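Particle-associated glycoside hydrolase (Acinetobacter phage Fri1, PDB 6C72) probably cleaves the capsular polysaccharide of Acinetobacter baumannii as a trimeric tailspike depolymerase, degrading the host capsule during virus entry. Local coordinates at residues N436-A439 against T440-S443. Residues are numbered along the deposited sequence; the frame is centred on the assembly and turned at random.
Sequences NIVA and TQAS
N436 caps the single short helical turn in which I437 meets T440: its OD1 accepts from V438 N at 2.9 Å, the donor standing above the amide plane, while ND2 is held by S412. The I437 carbonyl takes the T440 backbone N-H (N to O 2.9 Å), and T440 OG1 also comes within 3.0 Å of I437 O. The I437 side chain runs out with CG1 anti to the backbone N (chi1 -168°), which lays CG1 3.7 Å from T440 OG1 and CD1 3.7 Å from Q441 NE2. The extended Q441 side chain passes across the I437 carbonyl oxygen, its CG 3.3 Å from I437 O; its amide oxygen is bonded to V417 N, fixing the end of the chain while NE2 crosses the end of the isoleucine. The turn, 438-441, lies in the connection from strand 422-429 to strand 443-444 of the parallel beta-helix, a fold common among phage tailspikes, and packs against strand 416-418. V438 is buried, reaching F411 and V417, and its carbonyl oxygen is gripped twice: by Q441 N from above the carbonyl plane, and by A442 N within that plane in a nearly straight bond of 3.0 Å (175° at the hydrogen). V438 CG1 also lies 4.3 Å from A442 CB. A439 turns its methyl to F433, while its carbonyl and that of A442 both bond R461 NH1, tying the turn to the chain beyond.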
ATOM      1  N   ASN A 436      14.118 -21.740 -19.934  1.00 30.37           N
ATOM      2  CA  ASN A 436      13.685 -21.386 -18.590  1.00 29.66           C
ATOM      3  C   ASN A 436      12.259 -21.875 -18.388  1.00 29.07           C
ATOM      4  O   ASN A 436      11.317 -21.305 -18.946  1.00 28.87           O
ATOM      5  CB  ASN A 436      13.767 -19.884 -18.350  1.00 29.57           C
ATOM      6  CG  ASN A 436      13.573 -19.534 -16.882  1.00 29.15           C
ATOM      7  OD1 ASN A 436      12.988 -20.315 -16.135  1.00 28.77           O
ATOM      8  ND2 ASN A 436      14.060 -18.369 -16.462  1.00 29.34           N
ATOM      9  N   ILE A 437      12.099 -22.872 -17.513  1.00 29.01           N
ATOM     10  CA  ILE A 437      10.800 -23.482 -17.278  1.00 29.26           C
ATOM     11  C   ILE A 437       9.795 -22.485 -16.715  1.00 28.05           C
ATOM     12  O   ILE A 437       8.583 -22.685 -16.861  1.00 28.36           O
ATOM     13  CB  ILE A 437      10.975 -24.696 -16.341  1.00 29.88           C
ATOM     14  CG1 ILE A 437       9.694 -25.538 -16.292  1.00 30.67           C
ATOM     15  CG2 ILE A 437      11.453 -24.239 -14.939  1.00 28.78           C
ATOM     16  CD1 ILE A 437       9.861 -26.844 -15.577  1.00 31.72           C
ATOM     17  N   VAL A 438      10.265 -21.396 -16.098  1.00 27.40           N
ATOM     18  CA  VAL A 438       9.350 -20.375 -15.588  1.00 27.01           C
ATOM     19  C   VAL A 438       8.446 -19.870 -16.707  1.00 27.18           C
ATOM     20  O   VAL A 438       7.267 -19.557 -16.477  1.00 27.16           O
ATOM     21  CB  VAL A 438      10.144 -19.213 -14.943  1.00 26.89           C
ATOM     22  CG1 VAL A 438       9.241 -18.003 -14.654  1.00 26.67           C
ATOM     23  CG2 VAL A 438      10.850 -19.667 -13.672  1.00 26.91           C
ATOM     24  N   ALA A 439       8.964 -19.810 -17.935  1.00 26.88           N
ATOM     25  CA  ALA A 439       8.158 -19.318 -19.043  1.00 27.41           C
ATOM     26  C   ALA A 439       6.968 -20.220 -19.348  1.00 28.39           C
ATOM     27  O   ALA A 439       5.983 -19.739 -19.916  1.00 28.75           O
ATOM     28  CB  ALA A 439       9.025 -19.149 -20.295  1.00 28.17           C
ATOM     29  N   THR A 440       7.009 -21.493 -18.960  1.00 35.30           N
ATOM     30  CA  THR A 440       5.874 -22.384 -19.168  1.00 35.53           C
ATOM     31  C   THR A 440       5.000 -22.520 -17.931  1.00 35.32           C
ATOM     32  O   THR A 440       3.969 -23.188 -17.990  1.00 35.61           O
ATOM     33  CB  THR A 440       6.339 -23.787 -19.616  1.00 35.80           C
ATOM     34  OG1 THR A 440       6.908 -24.493 -18.506  1.00 35.57           O
ATOM     35  CG2 THR A 440       7.367 -23.703 -20.733  1.00 36.16           C
ATOM     36  N   GLN A 441       5.384 -21.903 -16.819  1.00 30.43           N
ATOM     37  CA  GLN A 441       4.685 -22.042 -15.553  1.00 30.39           C
ATOM     38  C   GLN A 441       3.915 -20.797 -15.158  1.00 30.58           C
ATOM     39  O   GLN A 441       2.770 -20.898 -14.722  1.00 31.00           O
ATOM     40  CB  GLN A 441       5.677 -22.368 -14.437  1.00 30.09           C
ATOM     41  CG  GLN A 441       6.387 -23.684 -14.579  1.00 30.17           C
ATOM     42  CD  GLN A 441       7.441 -23.841 -13.507  1.00 30.06           C
ATOM     43  OE1 GLN A 441       8.025 -22.854 -13.045  1.00 29.86           O
ATOM     44  NE2 GLN A 441       7.689 -25.077 -13.095  1.00 30.31           N
ATOM     45  N   ALA A 442       4.537 -19.626 -15.263  1.00 26.50           N
ATOM     46  CA  ALA A 442       3.938 -18.416 -14.737  1.00 25.95           C
ATOM     47  C   ALA A 442       2.798 -17.930 -15.626  1.00 26.63           C
ATOM     48  O   ALA A 442       2.676 -18.299 -16.796  1.00 27.38           O
ATOM     49  CB  ALA A 442       4.988 -17.311 -14.608  1.00 24.98           C
ATOM     50  N   SER A 443       1.958 -17.077 -15.045  1.00 26.59           N
ATOM     51  CA  SER A 443       1.006 -16.312 -15.819  1.00 27.34           C
ATOM     52  C   SER A 443       1.693 -15.049 -16.313  1.00 27.29           C
ATOM     53  O   SER A 443       2.377 -14.366 -15.545  1.00 27.19           O
ATOM     54  CB  SER A 443      -0.230 -15.966 -14.993  1.00 28.07           C
ATOM     55  OG  SER A 443      -1.050 -17.108 -14.838  1.00 28.65           O
TER